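Local coordinates for protein Pgp2 (Campylobacter jejuni subsp. jejuni, PDB 6XJ6) that probably trims cell-wall peptidoglycan as an LD-carboxypeptidase of the YkuD family and directs helical cell shape through a peptidoglycan-binding pocket on its accessory NTF2 domain, at residues S217-K220 with S221-R225; W183-A186 with W187-D191; D7-L10 with S11-G14. One frame throughout, in Å; residues are numbered along the deposited sequence.

The three contacts are worked examples of how a helix is held near its C-terminal end. Along the chain they run in series: contact 3 on helix 6-13, contact 2 on helix 170-188 and contact 1 on helix 212-223. The last two fall within the NTF2-like region; their centres lie about 12 Å apart and they touch, Phe223 packing on Trp187 and Ser190. Contact 3 is separate, its centre about 23 Å from that of contact 2 and about 34 Å from that of contact 1, yet helix 6-13 packs on an earlier part of helix 170-188. That long helix therefore links all three, and all lie away from the predicted catalytic residues.

Contact 1: residues S217-K220 with S221-R225; sequences SMKK and SIFSR
Phe223 closes on the carbonyl oxygen of Lys219, one turn back along helix 212-223, and this is the tight side of the contact. The backbone bond from Phe223 N to Lys219 O is short, 2.7 Å, with an N-H...O angle of 168°. The stem of the side chain closes on the same oxygen: Phe223 CG stands 3.3 Å from Lys219 O, because chi1 of -77° folds the ring back beside its own nitrogen. The aliphatic part of Lys219 runs past the ring, and its amino group reaches on to Tyr195 OH. Tyr195 also meets the buried Phe223 ring edge-to-face, while Lys229 makes a cation-pi contact with it.

The other flanks are looser and more exposed to solvent. Met218 and Ile222 run alongside each other in the same direction and meet through Met218 CG and Ile222 CD1 at 4.0 Å. Their backbones are joined more closely, by the bond of 2.9 Å from Ile222 N to Met218 O.

At Ser224 the regular pattern weakens. Ser224 N reaches Lys220 O at 2.9 Å, but the bond is bent and weak. The Ser224 side chain adds a bond of its own: with chi1 at 77°, OG sits between its own N and carbonyl carbon and bonds to Ser221 O at 2.7 Å. Ser224 N donates to that oxygen too, so that carbonyl takes two bonds from one residue. Serine hydroxyls returning to a carbonyl of the preceding turn are a familiar feature of alpha-helices, here in helix 212-223 and the residues that follow it, within the NTF2-like domain.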
ATOM      1  N   SER A 217      27.090  -6.072   2.960  1.00 29.89           N
ATOM      2  CA  SER A 217      28.106  -6.441   3.937  1.00 30.54           C
ATOM      3  C   SER A 217      27.547  -6.421   5.355  1.00 29.05           C
ATOM      4  O   SER A 217      27.919  -7.257   6.186  1.00 34.40           O
ATOM      5  CB  SER A 217      29.308  -5.509   3.807  1.00 40.83           C
ATOM      6  OG  SER A 217      29.897  -5.634   2.523  1.00 47.30           O
ATOM      7  N   MET A 218      26.648  -5.478   5.650  1.00 27.31           N
ATOM      8  CA  MET A 218      26.016  -5.442   6.966  1.00 26.20           C
ATOM      9  C   MET A 218      25.199  -6.700   7.211  1.00 25.89           C
ATOM     10  O   MET A 218      25.260  -7.291   8.295  1.00 26.09           O
ATOM     11  CB  MET A 218      25.102  -4.221   7.079  1.00 28.05           C
ATOM     12  CG  MET A 218      24.346  -4.135   8.404  1.00 33.11           C
ATOM     13  SD  MET A 218      22.986  -2.959   8.392  1.00 31.42           S
ATOM     14  CE  MET A 218      21.754  -3.822   7.420  1.00 25.73           C
ATOM     15  N   LYS A 219      24.412  -7.111   6.221  1.00 23.32           N
ATOM     16  CA  LYS A 219      23.573  -8.288   6.406  1.00 24.46           C
ATOM     17  C   LYS A 219      24.417  -9.543   6.540  1.00 24.75           C
ATOM     18  O   LYS A 219      24.108 -10.416   7.359  1.00 25.86           O
ATOM     19  CB  LYS A 219      22.576  -8.418   5.256  1.00 26.16           C
ATOM     20  CG  LYS A 219      21.466  -7.387   5.307  1.00 26.37           C
ATOM     21  CD  LYS A 219      20.510  -7.667   6.464  1.00 25.63           C
ATOM     22  CE  LYS A 219      19.384  -6.650   6.529  1.00 28.20           C
ATOM     23  NZ  LYS A 219      18.372  -7.024   7.554  1.00 36.90           N
ATOM     24  N   LYS A 220      25.494  -9.650   5.756  1.00 25.23           N
ATOM     25  CA  LYS A 220      26.369 -10.805   5.892  1.00 27.94           C
ATOM     26  C   LYS A 220      26.953 -10.855   7.293  1.00 29.04           C
ATOM     27  O   LYS A 220      27.028 -11.922   7.913  1.00 33.90           O
ATOM     28  CB  LYS A 220      27.484 -10.745   4.848  1.00 37.37           C
ATOM     29  CG  LYS A 220      28.304 -12.021   4.757  1.00 42.39           C
ATOM     30  CD  LYS A 220      29.416 -11.900   3.733  1.00 40.32           C
ATOM     31  CE  LYS A 220      30.180 -13.205   3.597  1.00 42.38           C
ATOM     32  NZ  LYS A 220      31.234 -13.119   2.551  1.00 58.84           N
ATOM     33  N   SER A 221      27.336  -9.694   7.823  1.00 28.75           N
ATOM     34  CA  SER A 221      27.848  -9.624   9.184  1.00 30.05           C
ATOM     35  C   SER A 221      26.795 -10.093  10.187  1.00 29.22           C
ATOM     36  O   SER A 221      27.078 -10.921  11.064  1.00 30.89           O
ATOM     37  CB  SER A 221      28.281  -8.186   9.473  1.00 33.73           C
ATOM     38  OG  SER A 221      28.970  -8.101  10.690  1.00 35.83           O
ATOM     39  N   ILE A 222      25.571  -9.570  10.072  1.00 27.48           N
ATOM     40  CA  ILE A 222      24.492  -9.974  10.974  1.00 26.92           C
ATOM     41  C   ILE A 222      24.194 -11.463  10.823  1.00 27.10           C
ATOM     42  O   ILE A 222      24.064 -12.189  11.815  1.00 28.65           O
ATOM     43  CB  ILE A 222      23.241  -9.109  10.739  1.00 25.21           C
ATOM     44  CG1 ILE A 222      23.536  -7.658  11.133  1.00 25.78           C
ATOM     45  CG2 ILE A 222      22.042  -9.654  11.529  1.00 25.51           C
ATOM     46  CD1 ILE A 222      22.429  -6.702  10.794  1.00 26.21           C
ATOM     47  N   PHE A 223      24.069 -11.934   9.581  1.00 25.95           N
ATOM     48  CA  PHE A 223      23.750 -13.338   9.341  1.00 26.45           C
ATOM     49  C   PHE A 223      24.865 -14.274   9.794  1.00 29.00           C
ATOM     50  O   PHE A 223      24.611 -15.469   9.990  1.00 31.29           O
ATOM     51  CB  PHE A 223      23.481 -13.567   7.850  1.00 25.07           C
ATOM     52  CG  PHE A 223      22.123 -13.101   7.375  1.00 25.25           C
ATOM     53  CD1 PHE A 223      21.315 -12.290   8.154  1.00 24.29           C
ATOM     54  CD2 PHE A 223      21.662 -13.484   6.127  1.00 31.64           C
ATOM     55  CE1 PHE A 223      20.077 -11.871   7.693  1.00 27.74           C
ATOM     56  CE2 PHE A 223      20.426 -13.071   5.669  1.00 36.06           C
ATOM     57  CZ  PHE A 223      19.634 -12.263   6.455  1.00 28.66           C
ATOM     58  N   SER A 224      26.093 -13.770   9.958  1.00 30.35           N
ATOM     59  CA  SER A 224      27.201 -14.634  10.354  1.00 34.77           C
ATOM     60  C   SER A 224      27.007 -15.216  11.747  1.00 42.13           C
ATOM     61  O   SER A 224      27.685 -16.187  12.098  1.00 41.75           O
ATOM     62  CB  SER A 224      28.522 -13.870  10.296  1.00 36.80           C
ATOM     63  OG  SER A 224      28.661 -13.020  11.418  1.00 37.58           O
ATOM     64  N   ARG A 225      26.111 -14.643  12.552  1.00 38.09           N
ATOM     65  CA  ARG A 225      25.767 -15.277  13.819  1.00 49.97           C
ATOM     66  C   ARG A 225      25.231 -16.683  13.593  1.00 42.18           C
ATOM     67  O   ARG A 225      25.335 -17.538  14.482  1.00 50.11           O
ATOM     68  CB  ARG A 225      24.718 -14.446  14.558  1.00 36.25           C
ATOM     69  CG  ARG A 225      25.124 -13.023  14.861  1.00 59.81           C
ATOM     70  CD  ARG A 225      25.054 -12.749  16.356  1.00 57.89           C
ATOM     71  NE  ARG A 225      25.640 -11.460  16.717  1.00 51.68           N
ATOM     72  CZ  ARG A 225      25.910 -11.087  17.964  1.00 60.34           C
ATOM     73  NH1 ARG A 225      25.654 -11.906  18.978  1.00 60.59           N
ATOM     74  NH2 ARG A 225      26.446  -9.895  18.198  1.00 43.43           N
TER

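Contact 2: residues W183-A186 with W187-D191; sequences WKLA and WTNSD
With chi1 of -62°, Thr188 sets OG1 beside its own backbone N and opposite its carbonyl carbon, from where the hydroxyl turns back to Lys184. Thr188 OG1 donates to Lys184 O at 2.9 Å, approaching from 42° above the carbonyl plane, while Thr188 N uses the same oxygen more directly, so one carbonyl is gripped twice. A water bridges the two side chains: it accepts from Lys184 NZ at 2.9 Å and donates to Thr188 OG1 at 3.2 Å. The same ammonium group also bonds to Ile231 O.

On the exposed flank, Leu185 and Asn189 cross at a slant, with Leu185 CD1 against Asn189 ND2 at 3.5 Å; the methyl meets the amide nitrogen without a polar bond.

The helix then ends in a Schellman motif. Ser190 takes a positive phi of 56°, which turns the chain back so that Asp191 N reaches Ala186 O at 2.8 Å and Ser190 N reaches Trp187 O at 3.1 Å. Asp191 in turn is the N-cap of helix 192-196: its side chain caps a backbone N of that helix, and its OD2 bonds to Thr194 OG1.

Helix 170-188 is thus joined to helix 192-196 by a three-residue turn, and Thr194 and Tyr195 of the second helix pack on Ala186, while Trp183 lies buried against Phe233 of strand 232-240 and Met281 and Ile283 of strand 281-283.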
ATOM      1  N   TRP A 183      12.245 -15.643   0.263  1.00 20.22           N
ATOM      2  CA  TRP A 183      12.994 -14.638   1.008  1.00 19.38           C
ATOM      3  C   TRP A 183      12.954 -14.925   2.506  1.00 19.99           C
ATOM      4  O   TRP A 183      13.980 -14.835   3.191  1.00 22.44           O
ATOM      5  CB  TRP A 183      12.386 -13.276   0.666  1.00 18.75           C
ATOM      6  CG  TRP A 183      12.758 -12.081   1.509  1.00 18.15           C
ATOM      7  CD1 TRP A 183      13.901 -11.337   1.437  1.00 18.04           C
ATOM      8  CD2 TRP A 183      11.934 -11.454   2.492  1.00 18.08           C
ATOM      9  NE1 TRP A 183      13.849 -10.304   2.336  1.00 19.62           N
ATOM     10  CE2 TRP A 183      12.647 -10.352   2.996  1.00 17.63           C
ATOM     11  CE3 TRP A 183      10.661 -11.724   3.001  1.00 18.36           C
ATOM     12  CZ2 TRP A 183      12.129  -9.516   3.984  1.00 18.08           C
ATOM     13  CZ3 TRP A 183      10.151 -10.904   3.986  1.00 18.19           C
ATOM     14  CH2 TRP A 183      10.885  -9.810   4.469  1.00 17.01           C
ATOM     15  N   LYS A 184      11.781 -15.303   3.023  1.00 21.18           N
ATOM     16  CA  LYS A 184      11.656 -15.680   4.429  1.00 21.43           C
ATOM     17  C   LYS A 184      12.588 -16.836   4.775  1.00 22.13           C
ATOM     18  O   LYS A 184      13.266 -16.817   5.812  1.00 21.27           O
ATOM     19  CB  LYS A 184      10.204 -16.066   4.719  1.00 24.40           C
ATOM     20  CG  LYS A 184       9.926 -16.520   6.144  1.00 25.76           C
ATOM     21  CD  LYS A 184       8.472 -16.944   6.289  1.00 27.36           C
ATOM     22  CE  LYS A 184       8.172 -17.512   7.655  1.00 32.17           C
ATOM     23  NZ  LYS A 184       8.866 -18.810   7.890  1.00 34.71           N
ATOM     24  N   LEU A 185      12.627 -17.861   3.923  1.00 21.46           N
ATOM     25  CA  LEU A 185      13.482 -19.010   4.201  1.00 22.01           C
ATOM     26  C   LEU A 185      14.951 -18.610   4.197  1.00 23.91           C
ATOM     27  O   LEU A 185      15.740 -19.101   5.014  1.00 25.18           O
ATOM     28  CB  LEU A 185      13.229 -20.110   3.168  1.00 23.90           C
ATOM     29  CG  LEU A 185      14.054 -21.386   3.362  1.00 27.30           C
ATOM     30  CD1 LEU A 185      13.703 -22.049   4.686  1.00 29.26           C
ATOM     31  CD2 LEU A 185      13.836 -22.354   2.217  1.00 29.26           C
ATOM     32  N   ALA A 186      15.338 -17.729   3.276  1.00 23.99           N
ATOM     33  CA  ALA A 186      16.722 -17.269   3.230  1.00 21.99           C
ATOM     34  C   ALA A 186      17.104 -16.556   4.521  1.00 22.79           C
ATOM     35  O   ALA A 186      18.188 -16.786   5.072  1.00 26.22           O
ATOM     36  CB  ALA A 186      16.919 -16.347   2.028  1.00 23.24           C
ATOM     37  N   TRP A 187      16.226 -15.682   5.020  1.00 23.14           N
ATOM     38  CA  TRP A 187      16.496 -15.016   6.290  1.00 25.45           C
ATOM     39  C   TRP A 187      16.560 -16.019   7.431  1.00 25.32           C
ATOM     40  O   TRP A 187      17.444 -15.935   8.293  1.00 27.18           O
ATOM     41  CB  TRP A 187      15.419 -13.966   6.568  1.00 30.23           C
ATOM     42  CG  TRP A 187      15.570 -13.311   7.907  1.00 36.55           C
ATOM     43  CD1 TRP A 187      16.296 -12.191   8.194  1.00 39.82           C
ATOM     44  CD2 TRP A 187      14.987 -13.738   9.145  1.00 42.89           C
ATOM     45  NE1 TRP A 187      16.200 -11.893   9.532  1.00 42.83           N
ATOM     46  CE2 TRP A 187      15.401 -12.826  10.139  1.00 44.37           C
ATOM     47  CE3 TRP A 187      14.155 -14.802   9.511  1.00 46.72           C
ATOM     48  CZ2 TRP A 187      15.011 -12.945  11.472  1.00 48.00           C
ATOM     49  CZ3 TRP A 187      13.767 -14.918  10.837  1.00 49.47           C
ATOM     50  CH2 TRP A 187      14.196 -13.994  11.800  1.00 49.60           C
ATOM     51  N   THR A 188      15.623 -16.970   7.456  1.00 25.86           N
ATOM     52  CA  THR A 188      15.609 -17.981   8.506  1.00 25.89           C
ATOM     53  C   THR A 188      16.919 -18.754   8.538  1.00 28.13           C
ATOM     54  O   THR A 188      17.445 -19.062   9.615  1.00 29.73           O
ATOM     55  CB  THR A 188      14.440 -18.945   8.275  1.00 28.41           C
ATOM     56  OG1 THR A 188      13.197 -18.235   8.351  1.00 28.54           O
ATOM     57  CG2 THR A 188      14.438 -20.059   9.320  1.00 31.35           C
ATOM     58  N   ASN A 189      17.450 -19.090   7.367  1.00 32.94           N
ATOM     59  CA  ASN A 189      18.655 -19.899   7.261  1.00 32.47           C
ATOM     60  C   ASN A 189      19.924 -19.062   7.202  1.00 29.43           C
ATOM     61  O   ASN A 189      21.008 -19.625   7.017  1.00 38.52           O
ATOM     62  CB  ASN A 189      18.574 -20.805   6.029  1.00 39.39           C
ATOM     63  CG  ASN A 189      17.540 -21.901   6.177  1.00 49.33           C
ATOM     64  OD1 ASN A 189      17.133 -22.243   7.287  1.00 47.93           O
ATOM     65  ND2 ASN A 189      17.116 -22.467   5.054  1.00 55.14           N
ATOM     66  N   SER A 190      19.821 -17.742   7.359  1.00 27.80           N
ATOM     67  CA  SER A 190      20.992 -16.864   7.287  1.00 28.57           C
ATOM     68  C   SER A 190      21.729 -17.049   5.963  1.00 33.10           C
ATOM     69  O   SER A 190      22.960 -17.013   5.900  1.00 33.38           O
ATOM     70  CB  SER A 190      21.920 -17.074   8.484  1.00 42.34           C
ATOM     71  OG  SER A 190      21.264 -16.735   9.696  1.00 39.42           O
ATOM     72  N   ASP A 191      20.958 -17.252   4.894  1.00 31.83           N
ATOM     73  CA  ASP A 191      21.483 -17.425   3.539  1.00 26.05           C
ATOM     74  C   ASP A 191      21.582 -16.041   2.912  1.00 24.50           C
ATOM     75  O   ASP A 191      20.649 -15.552   2.275  1.00 26.15           O
ATOM     76  CB  ASP A 191      20.558 -18.339   2.746  1.00 26.82           C
ATOM     77  CG  ASP A 191      20.994 -18.523   1.304  1.00 30.51           C
ATOM     78  OD1 ASP A 191      22.021 -17.948   0.899  1.00 31.66           O
ATOM     79  OD2 ASP A 191      20.300 -19.256   0.565  1.00 30.44           O
TER
HETATM   80  O   HOH W   1      11.172 -19.763   6.420  1.00 32.16           O

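Contact 3: residues D7-L10 with S11-G14; sequences DFWL and SEIG
The closing turns of helix 6-13 carry a CH-pi contact between residues four apart, in which Glu12 folds over the ring of Phe8. Glu12 CG stands over one face, 3.8 Å from the centroid of the Phe8 ring and 20° off its normal. The bend at chi2 (-64°) then lays the carboxylate along the same face instead of sending it outward, so that the carboxylate and ring planes are nearly parallel and stacked. Glu12 CD comes to 3.7 Å from Phe8 CZ, and OE2 of Glu12 lies equally close to Phe8 CE1. A carboxylate over an aromatic face probably gains little electrostatically, so the favourable part is more likely the contact of the methylene with the ring.

Beneath the side chains run the i to i+4 backbone bonds that define an alpha-helix. Glu12 N donates to Phe8 O at 3.0 Å, and Ile13 N to Trp9 O at 2.8 Å. Ile13 adds apolar cover to that second carbonyl, its CG1 resting 3.3 Å from Trp9 O. A final bond joins Gly14 N to Leu10 O at 2.9 Å; Gly14 then leaves the helical conformation with a positive phi of 57°, a value to which glycine is well suited.

Trp9 is buried, and CE3 of its indole skirts the stem of Glu12, the indole and carboxylate planes being steeply inclined to each other. Its NE1 bonds to O of His3, a residue that probably comes from the expression tag. On the side facing helix 170-188, Trp9 packs on Leu177, Leu10 on Ala174 and Ile13 on Ile173, while Tyr22 of strand 22-23 touches both Glu12 and Ile13.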
ATOM      1  N   ASP A   7       2.734 -22.183  -8.113  1.00 19.85           N
ATOM      2  CA  ASP A   7       1.505 -22.884  -8.458  1.00 19.66           C
ATOM      3  C   ASP A   7       0.684 -23.247  -7.232  1.00 19.05           C
ATOM      4  O   ASP A   7      -0.534 -23.430  -7.346  1.00 21.39           O
ATOM      5  CB  ASP A   7       1.815 -24.128  -9.287  1.00 21.13           C
ATOM      6  CG  ASP A   7       2.233 -23.788 -10.708  1.00 22.03           C
ATOM      7  OD1 ASP A   7       2.426 -22.590 -11.017  1.00 25.68           O
ATOM      8  OD2 ASP A   7       2.366 -24.720 -11.519  1.00 25.74           O
ATOM      9  N   PHE A   8       1.314 -23.362  -6.063  1.00 21.06           N
ATOM     10  CA  PHE A   8       0.535 -23.522  -4.845  1.00 19.58           C
ATOM     11  C   PHE A   8      -0.359 -22.310  -4.637  1.00 18.64           C
ATOM     12  O   PHE A   8      -1.558 -22.439  -4.359  1.00 21.24           O
ATOM     13  CB  PHE A   8       1.459 -23.719  -3.646  1.00 19.49           C
ATOM     14  CG  PHE A   8       0.761 -23.563  -2.326  1.00 22.96           C
ATOM     15  CD1 PHE A   8      -0.023 -24.580  -1.815  1.00 25.10           C
ATOM     16  CD2 PHE A   8       0.876 -22.391  -1.606  1.00 23.63           C
ATOM     17  CE1 PHE A   8      -0.668 -24.428  -0.605  1.00 26.85           C
ATOM     18  CE2 PHE A   8       0.230 -22.235  -0.402  1.00 26.48           C
ATOM     19  CZ  PHE A   8      -0.539 -23.254   0.099  1.00 27.83           C
ATOM     20  N   TRP A   9       0.211 -21.116  -4.790  1.00 18.63           N
ATOM     21  CA  TRP A   9      -0.568 -19.903  -4.599  1.00 17.82           C
ATOM     22  C   TRP A   9      -1.608 -19.722  -5.694  1.00 19.16           C
ATOM     23  O   TRP A   9      -2.708 -19.232  -5.427  1.00 21.18           O
ATOM     24  CB  TRP A   9       0.373 -18.709  -4.501  1.00 18.55           C
ATOM     25  CG  TRP A   9       1.177 -18.786  -3.268  1.00 19.90           C
ATOM     26  CD1 TRP A   9       2.519 -19.021  -3.164  1.00 21.08           C
ATOM     27  CD2 TRP A   9       0.685 -18.657  -1.931  1.00 21.69           C
ATOM     28  NE1 TRP A   9       2.890 -19.041  -1.840  1.00 22.88           N
ATOM     29  CE2 TRP A   9       1.781 -18.817  -1.064  1.00 24.04           C
ATOM     30  CE3 TRP A   9      -0.579 -18.416  -1.386  1.00 23.19           C
ATOM     31  CZ2 TRP A   9       1.651 -18.740   0.320  1.00 25.77           C
ATOM     32  CZ3 TRP A   9      -0.707 -18.347  -0.016  1.00 26.05           C
ATOM     33  CH2 TRP A   9       0.402 -18.504   0.821  1.00 27.15           C
ATOM     34  N   LEU A  10      -1.296 -20.118  -6.931  1.00 19.83           N
ATOM     35  CA  LEU A  10      -2.319 -20.078  -7.969  1.00 21.03           C
ATOM     36  C   LEU A  10      -3.523 -20.912  -7.561  1.00 21.13           C
ATOM     37  O   LEU A  10      -4.671 -20.490  -7.740  1.00 23.10           O
ATOM     38  CB  LEU A  10      -1.756 -20.570  -9.301  1.00 23.35           C
ATOM     39  CG  LEU A  10      -0.777 -19.647 -10.026  1.00 24.71           C
ATOM     40  CD1 LEU A  10      -0.234 -20.345 -11.260  1.00 27.15           C
ATOM     41  CD2 LEU A  10      -1.433 -18.325 -10.396  1.00 26.01           C
ATOM     42  N   SER A  11      -3.274 -22.090  -6.988  1.00 21.64           N
ATOM     43  CA  SER A  11      -4.362 -22.954  -6.544  1.00 22.10           C
ATOM     44  C   SER A  11      -5.139 -22.312  -5.401  1.00 22.98           C
ATOM     45  O   SER A  11      -6.375 -22.367  -5.374  1.00 25.84           O
ATOM     46  CB  SER A  11      -3.797 -24.311  -6.122  1.00 27.79           C
ATOM     47  OG  SER A  11      -4.812 -25.140  -5.598  1.00 33.98           O
ATOM     48  N   GLU A  12      -4.431 -21.692  -4.451  1.00 22.37           N
ATOM     49  CA  GLU A  12      -5.100 -21.040  -3.331  1.00 23.79           C
ATOM     50  C   GLU A  12      -5.965 -19.881  -3.808  1.00 21.95           C
ATOM     51  O   GLU A  12      -7.082 -19.686  -3.311  1.00 24.79           O
ATOM     52  CB  GLU A  12      -4.061 -20.539  -2.327  1.00 25.20           C
ATOM     53  CG  GLU A  12      -3.240 -21.635  -1.687  1.00 29.53           C
ATOM     54  CD  GLU A  12      -4.080 -22.570  -0.843  1.00 34.73           C
ATOM     55  OE1 GLU A  12      -4.537 -22.147   0.237  1.00 34.25           O
ATOM     56  OE2 GLU A  12      -4.291 -23.726  -1.268  1.00 39.82           O
ATOM     57  N   ILE A  13      -5.460 -19.098  -4.763  1.00 22.18           N
ATOM     58  CA  ILE A  13      -6.218 -17.965  -5.285  1.00 21.84           C
ATOM     59  C   ILE A  13      -7.447 -18.447  -6.041  1.00 24.16           C
ATOM     60  O   ILE A  13      -8.532 -17.864  -5.928  1.00 25.65           O
ATOM     61  CB  ILE A  13      -5.310 -17.080  -6.161  1.00 20.93           C
ATOM     62  CG1 ILE A  13      -4.265 -16.372  -5.300  1.00 19.85           C
ATOM     63  CG2 ILE A  13      -6.130 -16.056  -6.940  1.00 23.42           C
ATOM     64  CD1 ILE A  13      -3.099 -15.837  -6.090  1.00 21.50           C
ATOM     65  N   GLY A  14      -7.297 -19.507  -6.829  1.00 26.14           N
ATOM     66  CA  GLY A  14      -8.430 -20.025  -7.571  1.00 27.85           C
ATOM     67  C   GLY A  14      -9.045 -18.964  -8.458  1.00 26.48           C
ATOM     68  O   GLY A  14      -8.350 -18.199  -9.135  1.00 26.19           O
TER